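Local coordinates for protein galactose-binding lectin (Arachis hypogaea, PDB 2DVA) that binds D-galactose and galactose-containing sugars as a homotetrameric legume lectin that carries bound calcium and manganese ions, at residues A1-F6 / T226-T231; D80-I85 / D123-S128; D136-D141 / K149-N154. All blocks are in the same frame, centred on the assembly; numbering follows the deposited sequence.

Overall arrangement
Interaction 1 joins the two ends of the chain, whereas interactions 2 and 3 lie on the far part of the subunit, where sugar and metals bind. The centres of interactions 1 and 2 are about 34 Å apart, on opposite sides of the chain's centre. Interaction 1 belongs to the sheet that holds strands 2-8 and 217-229; the other two reach the seven-stranded sheet and touch each other, sharing the manganese ion. Each mixes buried and more exposed residues. Interaction 1 is mostly backbone pairing with hydroxyls turned to a neighbouring subunit; interaction 2, touched by no other protein chain, is dominated by carboxylates, metal and galactose; interaction 3 combines an apolar valine-tryptophan face with a metal-binding histidine.

Interaction 1 (A1-F6 / T226-T231); sequences AETVSF and TSTLIT
This is an antiparallel strand pair that joins the two ends of the chain, strand 2-6 running against 226-229 at 176° with the axes 4.5 Å apart. Glu2 N to Leu229 O and Leu229 N to Glu2 O are hydrogen bonds, both 2.8 Å, and two residues further on Val4 and Ser227 also bond in both directions. Thr3-Thr228 is the non-hydrogen-bonded pair between them, and Ser5-Thr226 the next one along. The pairing sets strand 2-8 beside strand 217-229 in one of the sheets of the legume lectin sandwich, so the N terminus is fastened to the last strand of the chain. Small beta-branched threonines suit the face they share: Thr228 OG1 donates to Thr3 OG1 at 2.8 Å, both hydroxyls lying beside their own backbone N, while the methyls CG2 of Thr3 and Thr226 meet at 3.9 Å. Both hydroxyls also bond to a second subunit, Thr3 to its Asp184 and Thr228 to the backbone of its Ile185. On the other face the side chains of Glu2 and Leu229 run alongside each other. Glu2 keeps an extended chain as far as CD, with CG anti to the backbone N (chi1 178°), and its carboxylate forms a salt bridge with Arg53. Water 2 donates to Glu2 O and lies 2.8 Å from Ser227 OG, and Val4 CB packs 3.4 Å from that same hydroxyl oxygen.

Interaction 2 (D80-I85 / D123-S128); sequences DPADGI and DTYSNS. With CA (calcium ion), chain I; MN (manganese (II) ion), chain J; GAL (beta-D-galactopyranose), chain E.
Tyr125 and Asp83 meet from the two segments at one galactose, the ring beneath the sugar and the carboxylate beside its hydroxyls. Galactose C4 stands 3.6 Å above the centre of the tyrosine ring, an apolar patch of sugar laid on an aromatic face. A chi1 of 177° turns the ring away from the backbone N and under the sugar, while Tyr125 CB touches Ala82 CB; a residue as small as alanine suits this place close to both ring and sugar. Asp83, preceded by a cis peptide bond, accepts from two hydroxyls, galactose O3 to OD1 and galactose O4 to OD2, both at 2.6 Å. Asp80 OD2 sits at the edge of the tyrosine ring, near its plane, and accepts a hydrogen bond from galactose O6. From the calcium side, Asn127 ND2 gives a nearly straight bond to galactose O3 (2.8 Å, 171°), while its OD1 binds the calcium.

Below the sugar, Asp123 bridges the metals: OD1 and OD2 both bind calcium, and OD2 also reaches manganese at 2.2 Å. OD1 further accepts from Tyr125 N, an Asx turn consistent with holding the loop so that Tyr125 O can bind calcium. Water 3, on calcium, donates to Asp83 O and OD1, so the metal probably helps position the sugar-binding carboxylate. Thr124 N bonds to Asp83 O (3.1 Å). Position 84 calls for glycine by its phi of 135°, and passes tight against Asp123. Asp132 completes the calcium shell. Cis-peptide aspartate, metal-bound asparagine and aromatic platform form the characteristic monosaccharide site of legume lectins.

Interaction 3 (D136-D141 / K149-N154); sequences DHVGID and KTVPWN. With MN (manganese (II) ion), chain J.
Strands 137-141 and 149-152 form an antiparallel hairpin whose axes lie 4.6 Å apart at 165°, held by Val138 and Val151 bonding in both directions and by Ile140 N to Lys149 O at 2.9 Å. Past the strand end Trp153 N reaches Asp136 O at 3.1 Å from well above the carbonyl plane, where the chain leaves the regular pairing. Val138 lies across the indole: its CG2 makes a CH-pi contact over the five-membered ring, 4.0 Å from the centroid, and its CB packs on Val151 CG1. Branched and aromatic groups suit this face, which turns toward strands 173-179 and 185-191; Trp153 NE1 bonds to Asn180, just past strand 173-179. His137 leads the other way. Its ring, swung between backbone N and carbonyl carbon (chi1 55°), carries NE2 to the manganese at 2.4 Å, while ND1 bonds to Thr135 O. Thr150 CG2 lies 4.0 Å from His137 CD2, and Gly139 pairs with Thr150 without adding a side chain to that face. The backbone acceptor on ND1, with the metal, helps fix the ring's rotation and suggests that ND1 carries the proton, which would keep NE2 available to the metal.

Interaction 1 (A1-F6 / T226-T231)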
ATOM      1  N   ALA A   1      -7.613  14.305   3.368  1.00 34.50           N
ATOM      2  CA  ALA A   1      -7.054  13.347   4.363  1.00 34.22           C
ATOM      3  C   ALA A   1      -5.533  13.392   4.354  1.00 33.49           C
ATOM      4  O   ALA A   1      -4.909  13.364   3.300  1.00 33.77           O
ATOM      5  CB  ALA A   1      -7.527  11.950   4.050  1.00 34.87           C
ATOM      6  N   GLU A   2      -4.942  13.468   5.540  1.00 34.00           N
ATOM      7  CA  GLU A   2      -3.492  13.519   5.669  1.00 34.58           C
ATOM      8  C   GLU A   2      -3.042  12.200   6.276  1.00 33.57           C
ATOM      9  O   GLU A   2      -3.296  11.922   7.449  1.00 32.55           O
ATOM     10  CB  GLU A   2      -3.090  14.689   6.565  1.00 34.13           C
ATOM     11  CG  GLU A   2      -1.598  14.802   6.810  1.00 36.40           C
ATOM     12  CD  GLU A   2      -1.239  16.061   7.561  1.00 37.87           C
ATOM     13  OE1 GLU A   2      -1.455  17.159   7.003  1.00 37.28           O
ATOM     14  OE2 GLU A   2      -0.746  15.959   8.707  1.00 39.28           O
ATOM     15  N   THR A   3      -2.356  11.399   5.471  1.00 32.88           N
ATOM     16  CA  THR A   3      -1.919  10.085   5.903  1.00 32.59           C
ATOM     17  C   THR A   3      -0.418   9.835   5.926  1.00 33.68           C
ATOM     18  O   THR A   3       0.322  10.273   5.044  1.00 33.79           O
ATOM     19  CB  THR A   3      -2.584   9.008   5.019  1.00 33.16           C
ATOM     20  OG1 THR A   3      -3.998   9.017   5.257  1.00 32.48           O
ATOM     21  CG2 THR A   3      -2.014   7.619   5.310  1.00 30.54           C
ATOM     22  N   VAL A   4       0.015   9.119   6.961  1.00 34.23           N
ATOM     23  CA  VAL A   4       1.409   8.739   7.124  1.00 32.57           C
ATOM     24  C   VAL A   4       1.397   7.223   7.254  1.00 33.57           C
ATOM     25  O   VAL A   4       0.734   6.674   8.135  1.00 33.30           O
ATOM     26  CB  VAL A   4       2.037   9.351   8.397  1.00 33.10           C
ATOM     27  CG1 VAL A   4       3.476   8.873   8.544  1.00 31.32           C
ATOM     28  CG2 VAL A   4       2.002  10.871   8.322  1.00 32.37           C
ATOM     29  N   SER A   5       2.104   6.541   6.362  1.00 33.06           N
ATOM     30  CA  SER A   5       2.144   5.089   6.414  1.00 34.43           C
ATOM     31  C   SER A   5       3.470   4.531   5.935  1.00 33.96           C
ATOM     32  O   SER A   5       4.013   4.955   4.915  1.00 33.36           O
ATOM     33  CB  SER A   5       1.014   4.488   5.573  1.00 34.29           C
ATOM     34  OG  SER A   5       1.207   4.777   4.205  1.00 37.46           O
ATOM     35  N   PHE A   6       3.989   3.575   6.690  1.00 33.27           N
ATOM     36  CA  PHE A   6       5.242   2.937   6.345  1.00 34.12           C
ATOM     37  C   PHE A   6       5.191   1.482   6.762  1.00 36.06           C
ATOM     38  O   PHE A   6       4.252   1.054   7.437  1.00 36.39           O
ATOM     39  CB  PHE A   6       6.420   3.662   7.003  1.00 31.79           C
ATOM     40  CG  PHE A   6       6.308   3.814   8.498  1.00 31.43           C
ATOM     41  CD1 PHE A   6       6.597   2.749   9.348  1.00 29.77           C
ATOM     42  CD2 PHE A   6       5.982   5.047   9.060  1.00 31.30           C
ATOM     43  CE1 PHE A   6       6.574   2.912  10.734  1.00 29.10           C
ATOM     44  CE2 PHE A   6       5.955   5.222  10.448  1.00 30.07           C
ATOM     45  CZ  PHE A   6       6.254   4.153  11.285  1.00 29.35           C
ATOM     46  N   THR A 226       0.107   3.218   9.956  1.00 28.98           N
ATOM     47  CA  THR A 226      -0.710   4.065   9.107  1.00 29.58           C
ATOM     48  C   THR A 226      -1.534   4.966  10.001  1.00 29.87           C
ATOM     49  O   THR A 226      -2.246   4.493  10.890  1.00 29.68           O
ATOM     50  CB  THR A 226      -1.708   3.295   8.222  1.00 28.84           C
ATOM     51  OG1 THR A 226      -1.018   2.372   7.376  1.00 32.61           O
ATOM     52  CG2 THR A 226      -2.467   4.284   7.347  1.00 26.81           C
ATOM     53  N   SER A 227      -1.427   6.265   9.765  1.00 28.50           N
ATOM     54  CA  SER A 227      -2.192   7.233  10.524  1.00 29.46           C
ATOM     55  C   SER A 227      -2.889   8.126   9.509  1.00 29.07           C
ATOM     56  O   SER A 227      -2.331   8.460   8.468  1.00 29.65           O
ATOM     57  CB  SER A 227      -1.278   8.071  11.427  1.00 28.31           C
ATOM     58  OG  SER A 227      -0.383   8.860  10.662  1.00 29.49           O
ATOM     59  N   THR A 228      -4.121   8.492   9.809  1.00 30.42           N
ATOM     60  CA  THR A 228      -4.883   9.352   8.930  1.00 31.47           C
ATOM     61  C   THR A 228      -5.530  10.446   9.762  1.00 31.89           C
ATOM     62  O   THR A 228      -6.166  10.178  10.782  1.00 32.64           O
ATOM     63  CB  THR A 228      -5.964   8.549   8.182  1.00 31.33           C
ATOM     64  OG1 THR A 228      -5.328   7.641   7.273  1.00 32.13           O
ATOM     65  CG2 THR A 228      -6.887   9.471   7.407  1.00 31.37           C
ATOM     66  N   LEU A 229      -5.331  11.686   9.335  1.00 32.75           N
ATOM     67  CA  LEU A 229      -5.902  12.842  10.013  1.00 33.97           C
ATOM     68  C   LEU A 229      -6.853  13.497   9.024  1.00 36.72           C
ATOM     69  O   LEU A 229      -6.444  13.867   7.925  1.00 36.70           O
ATOM     70  CB  LEU A 229      -4.797  13.831  10.402  1.00 31.97           C
ATOM     71  CG  LEU A 229      -5.229  15.209  10.920  1.00 32.34           C
ATOM     72  CD1 LEU A 229      -6.074  15.052  12.190  1.00 25.69           C
ATOM     73  CD2 LEU A 229      -3.998  16.061  11.188  1.00 28.63           C
ATOM     74  N   ILE A 230      -8.123  13.616   9.391  1.00 40.79           N
ATOM     75  CA  ILE A 230      -9.091  14.241   8.501  1.00 46.62           C
ATOM     76  C   ILE A 230      -8.778  15.727   8.362  1.00 50.39           C
ATOM     77  O   ILE A 230      -9.010  16.507   9.285  1.00 50.26           O
ATOM     78  CB  ILE A 230     -10.530  14.083   9.027  1.00 47.61           C
ATOM     79  CG1 ILE A 230     -10.940  12.610   8.979  1.00 49.17           C
ATOM     80  CG2 ILE A 230     -11.483  14.929   8.199  1.00 47.08           C
ATOM     81  CD1 ILE A 230     -12.358  12.355   9.451  1.00 51.09           C
ATOM     82  N   THR A 231      -8.239  16.108   7.208  1.00 54.66           N
ATOM     83  CA  THR A 231      -7.892  17.501   6.949  1.00 59.65           C
ATOM     84  C   THR A 231      -8.992  18.187   6.157  1.00 62.80           C
ATOM     85  O   THR A 231      -8.970  18.195   4.926  1.00 64.31           O
ATOM     86  CB  THR A 231      -6.561  17.628   6.163  1.00 59.40           C
ATOM     87  OG1 THR A 231      -6.589  16.770   5.015  1.00 60.56           O
ATOM     88  CG2 THR A 231      -5.381  17.258   7.049  1.00 59.31           C
TER
HETATM   89  O   HOH W   1      -4.087  16.541   3.375  1.00 38.07           O
HETATM   90  O   HOH W   2      -1.734  11.124   9.620  1.00 24.06           O

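Interaction 2 (D80-I85 / D123-S128)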
ATOM      1  N   ASP A  80      19.174 -11.221  35.411  1.00 34.08           N
ATOM      2  CA  ASP A  80      17.742 -11.361  35.601  1.00 34.72           C
ATOM      3  C   ASP A  80      17.116 -10.749  34.343  1.00 33.69           C
ATOM      4  O   ASP A  80      17.456  -9.635  33.959  1.00 34.10           O
ATOM      5  CB  ASP A  80      17.334 -10.598  36.863  1.00 37.60           C
ATOM      6  CG  ASP A  80      15.880 -10.806  37.237  1.00 40.17           C
ATOM      7  OD1 ASP A  80      15.367 -11.933  37.074  1.00 41.41           O
ATOM      8  OD2 ASP A  80      15.257  -9.841  37.720  1.00 43.72           O
ATOM      9  N   PRO A  81      16.219 -11.487  33.666  1.00 32.70           N
ATOM     10  CA  PRO A  81      15.564 -11.000  32.445  1.00 32.48           C
ATOM     11  C   PRO A  81      14.746  -9.731  32.673  1.00 31.29           C
ATOM     12  O   PRO A  81      13.598  -9.800  33.103  1.00 31.53           O
ATOM     13  CB  PRO A  81      14.687 -12.183  32.030  1.00 32.65           C
ATOM     14  CG  PRO A  81      15.435 -13.374  32.580  1.00 32.98           C
ATOM     15  CD  PRO A  81      15.825 -12.876  33.951  1.00 33.15           C
ATOM     16  N   ALA A  82      15.343  -8.579  32.380  1.00 30.79           N
ATOM     17  CA  ALA A  82      14.677  -7.287  32.557  1.00 29.52           C
ATOM     18  C   ALA A  82      15.230  -6.307  31.516  1.00 29.08           C
ATOM     19  O   ALA A  82      16.277  -6.578  30.932  1.00 29.05           O
ATOM     20  CB  ALA A  82      14.933  -6.774  33.968  1.00 27.28           C
ATOM     21  N   ASP A  83      14.561  -5.173  31.282  1.00 27.86           N
ATOM     22  CA  ASP A  83      13.326  -4.785  31.969  1.00 28.26           C
ATOM     23  C   ASP A  83      12.064  -4.822  31.101  1.00 27.73           C
ATOM     24  O   ASP A  83      10.948  -4.856  31.620  1.00 26.32           O
ATOM     25  CB  ASP A  83      13.488  -3.381  32.547  1.00 29.25           C
ATOM     26  CG  ASP A  83      14.152  -3.386  33.901  1.00 30.51           C
ATOM     27  OD1 ASP A  83      13.432  -3.507  34.913  1.00 31.02           O
ATOM     28  OD2 ASP A  83      15.394  -3.284  33.951  1.00 32.10           O
ATOM     29  N   GLY A  84      12.237  -4.798  29.784  1.00 26.62           N
ATOM     30  CA  GLY A  84      11.084  -4.828  28.905  1.00 25.96           C
ATOM     31  C   GLY A  84      11.164  -3.824  27.772  1.00 25.00           C
ATOM     32  O   GLY A  84      12.125  -3.069  27.657  1.00 23.45           O
ATOM     33  N   ILE A  85      10.129  -3.815  26.942  1.00 25.79           N
ATOM     34  CA  ILE A  85      10.063  -2.935  25.790  1.00 25.48           C
ATOM     35  C   ILE A  85       8.811  -2.060  25.835  1.00 26.60           C
ATOM     36  O   ILE A  85       7.746  -2.505  26.263  1.00 26.26           O
ATOM     37  CB  ILE A  85       9.996  -3.759  24.484  1.00 27.07           C
ATOM     38  CG1 ILE A  85      11.199  -4.701  24.390  1.00 24.86           C
ATOM     39  CG2 ILE A  85       9.911  -2.826  23.284  1.00 25.66           C
ATOM     40  CD1 ILE A  85      11.259  -5.489  23.098  1.00 24.59           C
ATOM     41  N   ASP A 123       6.241  -5.187  30.056  1.00 28.81           N
ATOM     42  CA  ASP A 123       7.043  -5.246  31.262  1.00 29.93           C
ATOM     43  C   ASP A 123       7.386  -6.640  31.775  1.00 30.16           C
ATOM     44  O   ASP A 123       6.487  -7.430  32.045  1.00 30.82           O
ATOM     45  CB  ASP A 123       6.288  -4.495  32.341  1.00 30.93           C
ATOM     46  CG  ASP A 123       7.194  -3.857  33.319  1.00 32.22           C
ATOM     47  OD1 ASP A 123       8.282  -4.418  33.550  1.00 35.72           O
ATOM     48  OD2 ASP A 123       6.820  -2.801  33.861  1.00 32.73           O
ATOM     49  N   THR A 124       8.679  -6.922  31.956  1.00 29.10           N
ATOM     50  CA  THR A 124       9.110  -8.238  32.433  1.00 30.03           C
ATOM     51  C   THR A 124       9.736  -8.269  33.827  1.00 31.61           C
ATOM     52  O   THR A 124      10.394  -9.246  34.186  1.00 30.04           O
ATOM     53  CB  THR A 124      10.119  -8.882  31.471  1.00 29.85           C
ATOM     54  OG1 THR A 124      11.360  -8.168  31.541  1.00 29.64           O
ATOM     55  CG2 THR A 124       9.595  -8.848  30.043  1.00 29.73           C
ATOM     56  N   TYR A 125       9.555  -7.208  34.607  1.00 32.40           N
ATOM     57  CA  TYR A 125      10.097  -7.171  35.965  1.00 32.47           C
ATOM     58  C   TYR A 125       9.185  -6.330  36.842  1.00 33.07           C
ATOM     59  O   TYR A 125       8.753  -5.265  36.437  1.00 33.87           O
ATOM     60  CB  TYR A 125      11.520  -6.600  35.982  1.00 32.17           C
ATOM     61  CG  TYR A 125      12.077  -6.486  37.384  1.00 32.59           C
ATOM     62  CD1 TYR A 125      11.836  -5.350  38.158  1.00 30.66           C
ATOM     63  CD2 TYR A 125      12.770  -7.551  37.972  1.00 34.24           C
ATOM     64  CE1 TYR A 125      12.258  -5.272  39.475  1.00 30.85           C
ATOM     65  CE2 TYR A 125      13.200  -7.485  39.304  1.00 34.31           C
ATOM     66  CZ  TYR A 125      12.938  -6.339  40.048  1.00 34.21           C
ATOM     67  OH  TYR A 125      13.343  -6.256  41.362  1.00 33.36           O
ATOM     68  N   SER A 126       8.889  -6.802  38.045  1.00 30.72           N
ATOM     69  CA  SER A 126       7.992  -6.062  38.924  1.00 31.25           C
ATOM     70  C   SER A 126       8.647  -4.995  39.803  1.00 32.04           C
ATOM     71  O   SER A 126       9.167  -5.305  40.878  1.00 33.31           O
ATOM     72  CB  SER A 126       7.223  -7.041  39.810  1.00 30.86           C
ATOM     73  OG  SER A 126       6.185  -6.379  40.509  1.00 33.27           O
ATOM     74  N   ASN A 127       8.614  -3.742  39.346  1.00 30.67           N
ATOM     75  CA  ASN A 127       9.170  -2.628  40.112  1.00 31.69           C
ATOM     76  C   ASN A 127       8.095  -2.072  41.036  1.00 31.92           C
ATOM     77  O   ASN A 127       7.188  -1.364  40.593  1.00 31.92           O
ATOM     78  CB  ASN A 127       9.656  -1.496  39.201  1.00 28.63           C
ATOM     79  CG  ASN A 127      10.808  -1.910  38.325  1.00 29.88           C
ATOM     80  OD1 ASN A 127      10.631  -2.686  37.402  1.00 28.83           O
ATOM     81  ND2 ASN A 127      12.003  -1.400  38.615  1.00 27.99           N
ATOM     82  N   SER A 128       8.203  -2.395  42.318  1.00 31.57           N
ATOM     83  CA  SER A 128       7.239  -1.926  43.302  1.00 32.40           C
ATOM     84  C   SER A 128       7.211  -0.402  43.363  1.00 32.04           C
ATOM     85  O   SER A 128       6.163   0.193  43.605  1.00 31.80           O
ATOM     86  CB  SER A 128       7.578  -2.492  44.682  1.00 33.06           C
ATOM     87  OG  SER A 128       8.890  -2.124  45.078  1.00 36.78           O
TER
HETATM   88 CA    CA I 237       8.863  -2.903  35.568  1.00 32.59          CA
HETATM   89 MN    MN J 238       4.925  -1.928  34.401  1.00 42.15          MN
HETATM   90  C1  GAL E   2      16.864  -3.363  39.514  1.00 33.92           C
HETATM   91  C2  GAL E   2      16.028  -2.468  38.610  1.00 32.23           C
HETATM   92  C3  GAL E   2      14.833  -3.227  38.009  1.00 32.99           C
HETATM   93  C4  GAL E   2      15.293  -4.582  37.239  1.00 33.30           C
HETATM   94  C5  GAL E   2      16.024  -5.480  38.288  1.00 33.75           C
HETATM   95  C6  GAL E   2      16.582  -6.878  38.157  1.00 34.85           C
HETATM   96  O2  GAL E   2      15.638  -1.377  39.425  1.00 33.00           O
HETATM   97  O3  GAL E   2      14.177  -2.373  37.080  1.00 31.95           O
HETATM   98  O4  GAL E   2      16.264  -4.312  36.210  1.00 33.86           O
HETATM   99  O5  GAL E   2      17.190  -4.674  38.837  1.00 33.11           O
HETATM  100  O6  GAL E   2      16.925  -7.914  39.053  1.00 36.70           O
HETATM  101  O   HOH W   3      10.819  -3.452  33.988  1.00 29.18           O
HETATM  102  O   HOH W   4       8.607  -0.369  34.811  1.00 27.98           O
HETATM  103  O   HOH W   5       2.811  -1.179  34.953  1.00 25.29           O
HETATM  104  O   HOH W   6       6.081   0.085  34.225  1.00 27.22           O

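Interaction 3 (D136-D141 / K149-N154)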
ATOM      1  N   ASP A 136       4.669 -10.495  34.887  1.00 32.64           N
ATOM      2  CA  ASP A 136       4.845  -9.861  33.582  1.00 30.52           C
ATOM      3  C   ASP A 136       3.509  -9.256  33.173  1.00 29.93           C
ATOM      4  O   ASP A 136       2.451  -9.770  33.545  1.00 29.89           O
ATOM      5  CB  ASP A 136       5.274 -10.885  32.532  1.00 31.06           C
ATOM      6  CG  ASP A 136       6.682 -11.392  32.750  1.00 31.07           C
ATOM      7  OD1 ASP A 136       7.383 -10.851  33.627  1.00 31.60           O
ATOM      8  OD2 ASP A 136       7.087 -12.334  32.039  1.00 32.51           O
ATOM      9  N   HIS A 137       3.549  -8.181  32.396  1.00 26.62           N
ATOM     10  CA  HIS A 137       2.310  -7.533  32.008  1.00 26.54           C
ATOM     11  C   HIS A 137       2.444  -6.549  30.855  1.00 25.63           C
ATOM     12  O   HIS A 137       3.539  -6.099  30.519  1.00 23.20           O
ATOM     13  CB  HIS A 137       1.747  -6.780  33.215  1.00 24.94           C
ATOM     14  CG  HIS A 137       2.718  -5.811  33.815  1.00 25.93           C
ATOM     15  ND1 HIS A 137       3.772  -6.209  34.613  1.00 25.10           N
ATOM     16  CD2 HIS A 137       2.831  -4.467  33.689  1.00 26.12           C
ATOM     17  CE1 HIS A 137       4.489  -5.153  34.953  1.00 24.35           C
ATOM     18  NE2 HIS A 137       3.939  -4.084  34.405  1.00 26.29           N
ATOM     19  N   VAL A 138       1.304  -6.230  30.255  1.00 25.06           N
ATOM     20  CA  VAL A 138       1.239  -5.248  29.188  1.00 27.23           C
ATOM     21  C   VAL A 138       0.508  -4.086  29.863  1.00 27.86           C
ATOM     22  O   VAL A 138      -0.508  -4.285  30.534  1.00 27.49           O
ATOM     23  CB  VAL A 138       0.405  -5.744  27.974  1.00 27.93           C
ATOM     24  CG1 VAL A 138       0.323  -4.637  26.909  1.00 24.86           C
ATOM     25  CG2 VAL A 138       1.046  -6.982  27.370  1.00 29.31           C
ATOM     26  N   GLY A 139       1.031  -2.879  29.704  1.00 27.93           N
ATOM     27  CA  GLY A 139       0.396  -1.737  30.330  1.00 27.83           C
ATOM     28  C   GLY A 139       0.255  -0.553  29.401  1.00 28.11           C
ATOM     29  O   GLY A 139       0.982  -0.431  28.415  1.00 27.75           O
ATOM     30  N   ILE A 140      -0.707   0.310  29.705  1.00 27.61           N
ATOM     31  CA  ILE A 140      -0.930   1.510  28.917  1.00 28.32           C
ATOM     32  C   ILE A 140      -0.431   2.632  29.808  1.00 27.82           C
ATOM     33  O   ILE A 140      -0.956   2.841  30.900  1.00 27.79           O
ATOM     34  CB  ILE A 140      -2.420   1.723  28.613  1.00 29.47           C
ATOM     35  CG1 ILE A 140      -2.940   0.563  27.760  1.00 31.32           C
ATOM     36  CG2 ILE A 140      -2.624   3.069  27.913  1.00 26.88           C
ATOM     37  CD1 ILE A 140      -2.173   0.358  26.477  1.00 33.54           C
ATOM     38  N   ASP A 141       0.590   3.340  29.346  1.00 26.24           N
ATOM     39  CA  ASP A 141       1.181   4.413  30.133  1.00 27.27           C
ATOM     40  C   ASP A 141       0.872   5.810  29.604  1.00 27.50           C
ATOM     41  O   ASP A 141       0.842   6.038  28.398  1.00 27.68           O
ATOM     42  CB  ASP A 141       2.701   4.236  30.195  1.00 25.12           C
ATOM     43  CG  ASP A 141       3.119   2.890  30.768  1.00 26.61           C
ATOM     44  OD1 ASP A 141       2.273   2.189  31.370  1.00 23.89           O
ATOM     45  OD2 ASP A 141       4.313   2.540  30.626  1.00 26.80           O
ATOM     46  N   LYS A 149      -3.183   1.447  33.469  1.00 29.09           N
ATOM     47  CA  LYS A 149      -3.864   0.159  33.439  1.00 29.40           C
ATOM     48  C   LYS A 149      -2.925  -0.943  32.950  1.00 28.08           C
ATOM     49  O   LYS A 149      -2.082  -0.706  32.086  1.00 26.32           O
ATOM     50  CB  LYS A 149      -5.065   0.279  32.503  1.00 32.19           C
ATOM     51  CG  LYS A 149      -6.075  -0.846  32.543  1.00 34.87           C
ATOM     52  CD  LYS A 149      -7.201  -0.485  31.581  1.00 36.50           C
ATOM     53  CE  LYS A 149      -8.313  -1.490  31.568  1.00 38.34           C
ATOM     54  NZ  LYS A 149      -9.289  -1.117  30.516  1.00 37.24           N
ATOM     55  N   THR A 150      -3.068  -2.143  33.503  1.00 26.72           N
ATOM     56  CA  THR A 150      -2.233  -3.269  33.090  1.00 26.80           C
ATOM     57  C   THR A 150      -3.055  -4.546  32.948  1.00 27.70           C
ATOM     58  O   THR A 150      -4.188  -4.626  33.421  1.00 27.15           O
ATOM     59  CB  THR A 150      -1.098  -3.558  34.098  1.00 25.48           C
ATOM     60  OG1 THR A 150      -1.637  -4.225  35.246  1.00 28.79           O
ATOM     61  CG2 THR A 150      -0.430  -2.275  34.530  1.00 25.76           C
ATOM     62  N   VAL A 151      -2.478  -5.542  32.282  1.00 26.68           N
ATOM     63  CA  VAL A 151      -3.150  -6.814  32.096  1.00 26.68           C
ATOM     64  C   VAL A 151      -2.093  -7.912  32.198  1.00 30.23           C
ATOM     65  O   VAL A 151      -0.992  -7.784  31.650  1.00 30.40           O
ATOM     66  CB  VAL A 151      -3.860  -6.872  30.723  1.00 25.93           C
ATOM     67  CG1 VAL A 151      -2.833  -6.863  29.588  1.00 23.65           C
ATOM     68  CG2 VAL A 151      -4.753  -8.101  30.650  1.00 27.16           C
ATOM     69  N   PRO A 152      -2.400  -8.998  32.926  1.00 30.09           N
ATOM     70  CA  PRO A 152      -1.425 -10.082  33.060  1.00 31.53           C
ATOM     71  C   PRO A 152      -0.970 -10.605  31.704  1.00 32.98           C
ATOM     72  O   PRO A 152      -1.775 -10.813  30.795  1.00 34.14           O
ATOM     73  CB  PRO A 152      -2.183 -11.127  33.875  1.00 32.01           C
ATOM     74  CG  PRO A 152      -3.047 -10.276  34.764  1.00 32.00           C
ATOM     75  CD  PRO A 152      -3.574  -9.236  33.784  1.00 30.01           C
ATOM     76  N   TRP A 153       0.331 -10.809  31.580  1.00 32.68           N
ATOM     77  CA  TRP A 153       0.911 -11.289  30.341  1.00 34.43           C
ATOM     78  C   TRP A 153       2.105 -12.157  30.729  1.00 36.05           C
ATOM     79  O   TRP A 153       2.419 -12.291  31.916  1.00 39.40           O
ATOM     80  CB  TRP A 153       1.336 -10.083  29.491  1.00 33.26           C
ATOM     81  CG  TRP A 153       2.000 -10.418  28.197  1.00 32.34           C
ATOM     82  CD1 TRP A 153       1.477 -11.137  27.163  1.00 33.23           C
ATOM     83  CD2 TRP A 153       3.339 -10.073  27.810  1.00 31.00           C
ATOM     84  NE1 TRP A 153       2.409 -11.267  26.157  1.00 31.87           N
ATOM     85  CE2 TRP A 153       3.559 -10.624  26.532  1.00 31.67           C
ATOM     86  CE3 TRP A 153       4.373  -9.354  28.425  1.00 32.14           C
ATOM     87  CZ2 TRP A 153       4.777 -10.482  25.854  1.00 30.54           C
ATOM     88  CZ3 TRP A 153       5.583  -9.211  27.750  1.00 31.17           C
ATOM     89  CH2 TRP A 153       5.772  -9.774  26.478  1.00 28.96           C
ATOM     90  N   ASN A 154       2.755 -12.764  29.747  1.00 36.42           N
ATOM     91  CA  ASN A 154       3.909 -13.609  30.016  1.00 36.65           C
ATOM     92  C   ASN A 154       4.927 -13.482  28.896  1.00 35.11           C
ATOM     93  O   ASN A 154       4.620 -13.734  27.734  1.00 34.94           O
ATOM     94  CB  ASN A 154       3.472 -15.070  30.167  1.00 40.75           C
ATOM     95  CG  ASN A 154       4.638 -16.003  30.451  1.00 45.33           C
ATOM     96  OD1 ASN A 154       5.552 -15.665  31.208  1.00 48.84           O
ATOM     97  ND2 ASN A 154       4.604 -17.190  29.856  1.00 48.29           N
TER
HETATM   98 MN    MN J 238       4.925  -1.928  34.401  1.00 42.15          MN
HETATM   99  O   HOH W   5       2.811  -1.179  34.953  1.00 25.29           O
HETATM  100  O   HOH W   6       6.081   0.085  34.225  1.00 27.22           O